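PDB 3E02: 3-keto-5-aminohexanoate cleavage protein from Burkholderia xenovorans LB400, which binds zinc and probably cleaves the beta-keto acid 3-keto-5-aminohexanoate, condensing it with acetyl-CoA. Local coordinates for residues T20-P25 and D129-D134; A47-H52 and A81-T86; S111-S116 and F146-T151. All coordinates share one frame; numbering follows the deposited sequence. Where two conformers were deposited one is given.

Contact 1 (T20-P25 and D129-D134); sequences TPTMSP and DTFKFD. With EDO (1,2-ethanediol), chain E.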
# COMPACT_ATOMS: atom_id res chain seq x y z
N THR A 20 -21.89 7.74 26.71
CA THR A 20 -22.76 8.41 27.66
C THR A 20 -23.24 7.39 28.71
O THR A 20 -23.14 6.19 28.46
CB THR A 20 -23.92 9.14 26.95
OG1 THR A 20 -24.84 8.18 26.41
CG2 THR A 20 -23.40 10.07 25.82
N PRO A 21 -23.71 7.86 29.90
CA PRO A 21 -24.12 6.94 30.99
C PRO A 21 -25.12 5.83 30.65
O PRO A 21 -25.02 4.72 31.19
CB PRO A 21 -24.71 7.89 32.03
CG PRO A 21 -23.91 9.16 31.82
CD PRO A 21 -23.81 9.27 30.34
N THR A 22 -26.07 6.15 29.78
CA THR A 22 -27.06 5.18 29.30
C THR A 22 -26.41 3.93 28.66
O THR A 22 -26.95 2.83 28.76
CB THR A 22 -28.02 5.82 28.25
OG1 THR A 22 -28.82 6.81 28.91
CG2 THR A 22 -28.94 4.76 27.57
N MSE A 23 -25.26 4.12 28.04
CA MSE A 23 -24.58 3.08 27.27
C MSE A 23 -23.93 1.97 28.08
O MSE A 23 -23.74 0.87 27.57
CB MSE A 23 -23.56 3.70 26.33
CG MSE A 23 -24.18 4.78 25.45
SE MSE A 23 -22.96 5.41 24.15
CE MSE A 23 -24.16 6.68 23.39
N SER A 24 -23.57 2.27 29.33
CA SER A 24 -22.98 1.28 30.21
C SER A 24 -23.05 1.74 31.65
O SER A 24 -22.67 2.89 31.95
CB SER A 24 -21.50 1.03 29.86
OG SER A 24 -20.89 0.15 30.79
N PRO A 25 -23.43 0.83 32.57
CA PRO A 25 -23.39 1.20 33.99
C PRO A 25 -21.95 1.27 34.54
O PRO A 25 -21.76 1.71 35.66
CB PRO A 25 -24.16 0.06 34.66
CG PRO A 25 -23.97 -1.11 33.81
CD PRO A 25 -23.87 -0.57 32.39
N ASP A 129 -33.55 3.05 23.10
CA ASP A 129 -34.91 3.58 23.01
C ASP A 129 -35.21 4.61 24.10
O ASP A 129 -36.14 5.39 23.97
CB ASP A 129 -35.93 2.44 23.09
CG ASP A 129 -35.73 1.38 22.00
OD1 ASP A 129 -35.41 1.76 20.85
OD2 ASP A 129 -35.91 0.19 22.30
N THR A 130 -34.45 4.55 25.20
CA THR A 130 -34.60 5.48 26.33
C THR A 130 -33.21 5.89 26.84
O THR A 130 -32.25 5.14 26.68
CB THR A 130 -35.40 4.89 27.52
OG1 THR A 130 -34.64 3.85 28.14
CG2 THR A 130 -36.76 4.35 27.08
N PHE A 131 -33.15 7.07 27.45
CA PHE A 131 -31.92 7.64 28.00
C PHE A 131 -32.12 8.05 29.44
O PHE A 131 -33.18 8.57 29.80
CB PHE A 131 -31.45 8.82 27.15
CG PHE A 131 -30.78 8.41 25.89
CD1 PHE A 131 -31.51 8.18 24.72
CD2 PHE A 131 -29.41 8.22 25.87
CE1 PHE A 131 -30.85 7.77 23.55
CE2 PHE A 131 -28.75 7.82 24.70
CZ PHE A 131 -29.48 7.60 23.55
N LYS A 132 -31.08 7.83 30.25
CA LYS A 132 -31.13 8.13 31.69
C LYS A 132 -31.22 9.63 31.99
O LYS A 132 -31.96 10.03 32.88
CB LYS A 132 -29.91 7.51 32.40
CG LYS A 132 -29.95 7.58 33.93
CD LYS A 132 -28.79 6.84 34.54
CE LYS A 132 -28.83 6.93 36.06
NZ LYS A 132 -27.66 6.19 36.61
N PHE A 133 -30.45 10.43 31.24
CA PHE A 133 -30.38 11.89 31.44
C PHE A 133 -30.77 12.65 30.17
O PHE A 133 -30.50 12.19 29.05
CB PHE A 133 -28.97 12.30 31.87
CG PHE A 133 -28.49 11.61 33.12
CD1 PHE A 133 -29.00 11.97 34.37
CD2 PHE A 133 -27.52 10.61 33.05
CE1 PHE A 133 -28.56 11.33 35.54
CE2 PHE A 133 -27.05 9.97 34.22
CZ PHE A 133 -27.58 10.33 35.46
N ASP A 134 -31.37 13.83 30.38
CA ASP A 134 -31.89 14.69 29.31
C ASP A 134 -30.85 15.16 28.32
O ASP A 134 -31.20 15.38 27.17
CB ASP A 134 -32.54 15.97 29.88
CG ASP A 134 -33.82 15.72 30.60
OD1 ASP A 134 -34.37 14.60 30.52
OD2 ASP A 134 -34.28 16.68 31.26
C1 EDO E . -35.81 9.46 26.83
O1 EDO E . -35.73 8.30 27.64
C2 EDO E . -35.34 9.11 25.43
O2 EDO E . -34.87 10.30 24.79
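Thr-22 meets the backbone of Phe-131 and Lys-132 where two loops pass each other. The backbones come closest at Thr-22 and Lys-132, with their CA atoms 5.6 Å apart. Residues 20-23 form a tight turn with helical backbone angles at 21-23, and Met-23 N bonds to Thr-20 O. Residues 129-134 have no regular structure.

One hydrogen bond crosses the contact. Lys-132 N donates to Thr-22 OG1 at 2.8 Å, and the bond is nearly straight, with 171° at the hydrogen. In Thr-22 the hydroxyl stands anti to the carbonyl carbon (chi1 -67°) and reaches the other loop. Thr-22 CG2 lies 3.4 Å from Thr-130 O.

The Phe-131 side chain crosses that of Thr-22 at about a right angle. Thr-22 CB lies 3.7 Å from Phe-131 CD2. Thr-20 OG1 comes to the edge of this ring, near its plane. Pro-21 packs against the edge of the Phe-133 ring, with Pro-21 CB 3.8 Å from Phe-133 CE2. The Lys-132 chain is extended, and its CG lies over one face of the Phe-133 ring, near the rim.

A 1,2-ethanediol, probably from the crystallisation liquor, accepts a bond from Phe-131 N to its O1 at 2.9 Å. It is also bonded to Arg-137.

Glu-136, in helix 136-142, receives Thr-20 OG1, Thr-22 OG1 and Phe-133 N, and so joins the two loops. Thr-22 OG1 is thus gripped by two partners.

The contact joins the loop after barrel strand 10-13 to the loop before helix 136-142. It is a loop-to-loop packing at the periphery of a TIM-barrel protein, with the Thr-20 side chain about 14 Å from the zinc.

Contact 2 (A47-H52 and A81-T86); sequences AMLHLH and AILNIT. With ZN (zinc ion), chain B.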
# COMPACT_ATOMS: atom_id res chain seq x y z
N ALA A 47 0.95 2.32 31.56
CA ALA A 47 2.03 3.29 31.86
C ALA A 47 1.52 4.73 31.83
O ALA A 47 2.12 5.61 32.48
CB ALA A 47 3.19 3.13 30.86
N MSE A 48 0.44 4.98 31.07
CA MSE A 48 -0.14 6.31 30.92
C MSE A 48 -1.67 6.25 30.99
O MSE A 48 -2.28 5.30 30.50
CB MSE A 48 0.34 6.92 29.59
CG MSE A 48 -0.19 8.33 29.30
SE MSE A 48 0.94 9.36 28.09
CE MSE A 48 0.70 8.39 26.53
N LEU A 49 -2.26 7.26 31.63
CA LEU A 49 -3.71 7.40 31.78
C LEU A 49 -4.13 8.66 31.06
O LEU A 49 -3.60 9.73 31.37
CB LEU A 49 -4.08 7.50 33.26
CG LEU A 49 -3.70 6.31 34.13
CD1 LEU A 49 -4.01 6.62 35.58
CD2 LEU A 49 -4.41 5.04 33.65
N HIS A 50 -5.02 8.52 30.07
CA HIS A 50 -5.58 9.64 29.30
C HIS A 50 -6.91 9.99 30.00
O HIS A 50 -7.81 9.15 30.10
CB HIS A 50 -5.72 9.28 27.83
CG HIS A 50 -6.48 10.28 27.04
ND1 HIS A 50 -5.94 11.47 26.62
CD2 HIS A 50 -7.77 10.28 26.63
CE1 HIS A 50 -6.86 12.15 25.96
NE2 HIS A 50 -7.97 11.44 25.94
N LEU A 51 -7.02 11.23 30.44
CA LEU A 51 -8.10 11.66 31.33
C LEU A 51 -8.99 12.80 30.86
O LEU A 51 -8.50 13.81 30.37
CB LEU A 51 -7.45 12.09 32.65
CG LEU A 51 -6.61 11.04 33.38
CD1 LEU A 51 -5.81 11.69 34.52
CD2 LEU A 51 -7.48 9.90 33.90
N HIS A 52 -10.31 12.58 31.03
CA HIS A 52 -11.37 13.57 30.87
C HIS A 52 -12.13 13.60 32.20
O HIS A 52 -12.06 12.64 33.00
CB HIS A 52 -12.41 13.15 29.83
CG HIS A 52 -11.92 13.13 28.42
ND1 HIS A 52 -12.55 13.82 27.41
CD2 HIS A 52 -10.90 12.45 27.84
CE1 HIS A 52 -11.92 13.59 26.27
NE2 HIS A 52 -10.92 12.76 26.51
N ALA A 81 1.76 6.28 37.15
CA ALA A 81 1.39 6.40 35.74
C ALA A 81 1.48 7.86 35.29
O ALA A 81 1.26 8.78 36.08
CB ALA A 81 -0.03 5.85 35.47
N ILE A 82 1.87 8.06 34.03
CA ILE A 82 1.91 9.41 33.44
C ILE A 82 0.45 9.86 33.26
O ILE A 82 -0.35 9.11 32.71
CB ILE A 82 2.57 9.42 32.04
CG1 ILE A 82 4.02 8.95 32.11
CG2 ILE A 82 2.49 10.83 31.45
CD1 ILE A 82 4.68 8.78 30.74
N LEU A 83 0.12 11.05 33.73
CA LEU A 83 -1.24 11.57 33.62
C LEU A 83 -1.31 12.49 32.41
O LEU A 83 -0.65 13.51 32.37
CB LEU A 83 -1.69 12.24 34.92
CG LEU A 83 -1.49 11.37 36.17
CD1 LEU A 83 -2.07 12.05 37.42
CD2 LEU A 83 -2.07 9.96 36.00
N ASN A 84 -2.08 12.05 31.41
CA ASN A 84 -2.28 12.70 30.13
C ASN A 84 -3.66 13.39 30.19
O ASN A 84 -4.68 12.71 30.39
CB ASN A 84 -2.13 11.61 29.04
CG ASN A 84 -2.56 12.01 27.65
OD1 ASN A 84 -3.18 13.04 27.41
ND2 ASN A 84 -2.23 11.14 26.70
N ILE A 85 -3.65 14.72 30.04
CA ILE A 85 -4.86 15.55 30.10
C ILE A 85 -5.39 15.88 28.70
O ILE A 85 -4.63 16.33 27.81
CB ILE A 85 -4.62 16.89 30.87
CG1 ILE A 85 -3.98 16.65 32.24
CG2 ILE A 85 -5.94 17.68 31.03
CD1 ILE A 85 -4.75 15.70 33.17
N THR A 86 -6.70 15.69 28.51
CA THR A 86 -7.32 16.00 27.25
C THR A 86 -7.39 17.51 27.02
O THR A 86 -7.58 18.29 27.97
CB THR A 86 -8.77 15.43 27.14
OG1 THR A 86 -9.28 15.72 25.83
CG2 THR A 86 -9.70 16.05 28.19
ZN ZN B . -9.83 11.77 24.86
O HOH W 1 -8.90 13.88 23.82
O HOH W 2 -8.84 11.29 22.71
O HOH W 3 -11.14 12.61 23.30
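Asn-84 packs beside Met-48 and His-50 on one face of two parallel strands, 48-51 and 82-85. It has the largest buried surface of the contact. Its N and O both bond to strand 48-51, as in parallel pairing: Asn-84 N to Leu-49 O and Leu-51 N to Asn-84 O, each 2.8 Å. Its amide stands nearly upright to the His-50 ring, with the planes 81° apart. His-50 ND1 reaches Asn-84 OD1 at the ring edge in a weak bond of 3.3 Å. Asn-84 ND2 is held by Glu-170.

Thr-86 is next in buried surface. Its chi1 of -177° turns OG1 to a zinc-bound water and CG2 over the His-52 ring. Thr-86 CG2 is 3.6 Å from the ring centroid, a CH-pi contact. OG1 is also bonded to Gly-88 and Gly-89.

Leu-51 lies on the other face. Leu-51 CD1 is 4.2 Å from Leu-83 CB and also near Ile-85 CD1.

The zinc is bound by His-50 NE2 and His-52 NE2, each at 2.2 Å, by Glu-259 and by three waters. Asn-84 probably steadies the His-50 ring through a weak bond, while the Thr-86 methyl packs on the His-52 ring and its hydroxyl bonds a zinc water.

Contact 3 (S111-S116 and F146-T151); sequences SMNMGS and FILSNT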
# COMPACT_ATOMS: atom_id res chain seq x y z
N SER A 111 -3.15 15.76 25.32
CA SER A 111 -3.55 15.34 23.98
C SER A 111 -3.56 16.60 23.09
O SER A 111 -3.72 17.71 23.60
CB SER A 111 -4.91 14.62 23.96
OG SER A 111 -5.95 15.46 24.36
N MSE A 112 -3.32 16.41 21.80
CA MSE A 112 -3.29 17.52 20.83
C MSE A 112 -3.89 17.01 19.53
O MSE A 112 -3.26 16.25 18.81
CB MSE A 112 -1.83 17.99 20.65
CG MSE A 112 -1.56 19.13 19.67
SE MSE A 112 -2.46 20.78 20.11
CE MSE A 112 -1.87 21.05 22.01
N ASN A 113 -5.12 17.43 19.25
CA ASN A 113 -5.84 16.99 18.06
C ASN A 113 -5.27 17.73 16.85
O ASN A 113 -5.22 18.96 16.85
CB ASN A 113 -7.33 17.21 18.27
CG ASN A 113 -7.86 16.36 19.42
OD1 ASN A 113 -7.85 15.14 19.33
ND2 ASN A 113 -8.25 17.00 20.53
N MSE A 114 -4.83 16.96 15.84
CA MSE A 114 -4.06 17.52 14.69
C MSE A 114 -4.82 18.02 13.46
O MSE A 114 -4.21 18.34 12.45
CB MSE A 114 -2.93 16.56 14.31
CG MSE A 114 -1.81 16.48 15.34
SE MSE A 114 -1.08 18.23 15.81
CE MSE A 114 -0.68 18.85 14.14
N GLY A 115 -6.13 18.14 13.56
CA GLY A 115 -6.89 18.69 12.45
C GLY A 115 -8.35 18.80 12.77
O GLY A 115 -8.82 18.23 13.76
N SER A 116 -9.06 19.57 11.96
CA SER A 116 -10.50 19.76 12.12
C SER A 116 -11.19 18.68 11.31
O SER A 116 -10.79 18.38 10.18
CB SER A 116 -10.94 21.15 11.65
OG SER A 116 -10.28 22.17 12.37
N PHE A 146 -21.65 18.74 13.67
CA PHE A 146 -20.52 19.12 14.51
C PHE A 146 -19.17 18.88 13.85
O PHE A 146 -18.98 17.86 13.18
CB PHE A 146 -20.57 18.32 15.81
CG PHE A 146 -19.41 18.57 16.74
CD1 PHE A 146 -19.28 19.78 17.41
CD2 PHE A 146 -18.46 17.58 16.96
CE1 PHE A 146 -18.20 20.00 18.28
CE2 PHE A 146 -17.39 17.80 17.82
CZ PHE A 146 -17.27 19.01 18.48
N ILE A 147 -18.24 19.81 14.09
CA ILE A 147 -16.85 19.72 13.65
C ILE A 147 -15.99 19.81 14.91
O ILE A 147 -16.15 20.74 15.70
CB ILE A 147 -16.47 20.89 12.71
CG1 ILE A 147 -17.35 20.92 11.45
CG2 ILE A 147 -14.97 20.80 12.31
CD1 ILE A 147 -17.21 22.20 10.63
N LEU A 148 -15.10 18.84 15.10
CA LEU A 148 -14.11 18.90 16.19
C LEU A 148 -13.07 19.87 15.61
O LEU A 148 -12.30 19.51 14.72
CB LEU A 148 -13.51 17.54 16.50
CG LEU A 148 -12.48 17.53 17.63
CD1 LEU A 148 -13.15 17.86 18.98
CD2 LEU A 148 -11.76 16.19 17.70
N SER A 149 -13.09 21.11 16.09
CA SER A 149 -12.26 22.19 15.53
C SER A 149 -10.83 22.19 16.03
O SER A 149 -10.61 22.23 17.21
CB SER A 149 -12.89 23.54 15.86
OG SER A 149 -12.13 24.61 15.29
N ASN A 150 -9.85 22.16 15.11
CA ASN A 150 -8.42 22.31 15.45
C ASN A 150 -7.74 22.98 14.25
O ASN A 150 -7.04 22.35 13.49
CB ASN A 150 -7.75 20.97 15.76
CG ASN A 150 -8.42 20.24 16.89
OD1 ASN A 150 -8.25 20.62 18.03
ND2 ASN A 150 -9.19 19.19 16.57
N THR A 151 -7.99 24.28 14.09
CA THR A 151 -7.41 25.04 12.98
C THR A 151 -5.91 25.17 13.19
O THR A 151 -5.41 24.92 14.29
CB THR A 151 -8.04 26.43 12.82
OG1 THR A 151 -7.69 27.24 13.94
CG2 THR A 151 -9.57 26.35 12.66
O HOH W 4 -5.78 21.24 18.80
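Asn-150 reaches across to Gly-115 and Ser-116 with its side chain and its backbone. Asn-150 ND2 donates to Gly-115 O at 3.0 Å. The carbonyl oxygen lies close to the amide plane, but the donor stands 49° out of the carbonyl plane, so it is not on a lone pair. Asn-150 N donates to Ser-116 OG at 2.8 Å, with 165° at the hydrogen.

The Asn-150 amide also lies against Asn-113. Asn-150 ND2 is 3.2 Å from Asn-113 CB. With CG anti to its own carbonyl carbon (chi1 -58°), the amide is placed alongside the end of strand 109-113. A water bridges the two segments, donating to Asn-150 OD1 at 2.7 Å and to Asn-113 O at 3.1 Å. At strand 147-148, Ser-116 CA makes a CA-H...O contact with Leu-148 O at 3.2 Å. Ile-147 CG2 touches Ser-116 CB at 4.1 Å.

Further out, Ser-149 O and Asn-150 OD1 are 3.0 Å apart, and Arg-98, bonded to both, probably offsets their repulsion. Asn-113 OD1 is held by Tyr-174. The second subunit adds two residues: its Asn-118 bonds to Ser-116 OG and Asn-150 O, and its Asp-145 bonds to Thr-151 OG1.

Ser-116 OG, Thr-151 OG1 and Asn-150 O thus find partners on the second subunit, and Asn-150 OD1 and Asn-113 OD1 within the chain. This polar network links the end of a barrel strand to the assembly.

Contacts 2 and 3 are buried, while contact 1 is only partly so and its centre lies about 23 Å from the centre of the chain. Contacts 2 and 3 share the main sheet, in which strands 82-85 and 109-113 are neighbours; Ile-85 O probably accepts a bond from Ser-111 N at 2.9 Å. Contact 1 touches neither of the others. In sequence, contact 2 is nested inside the loop closed by contact 1, and contacts 1 and 3 cross. Contact 2 combines regular strand pairing with metal ligands. Contact 3 uses amide, hydroxyl and water bonds beside another subunit. Contact 1 relies on one crossing bond and aromatic packing.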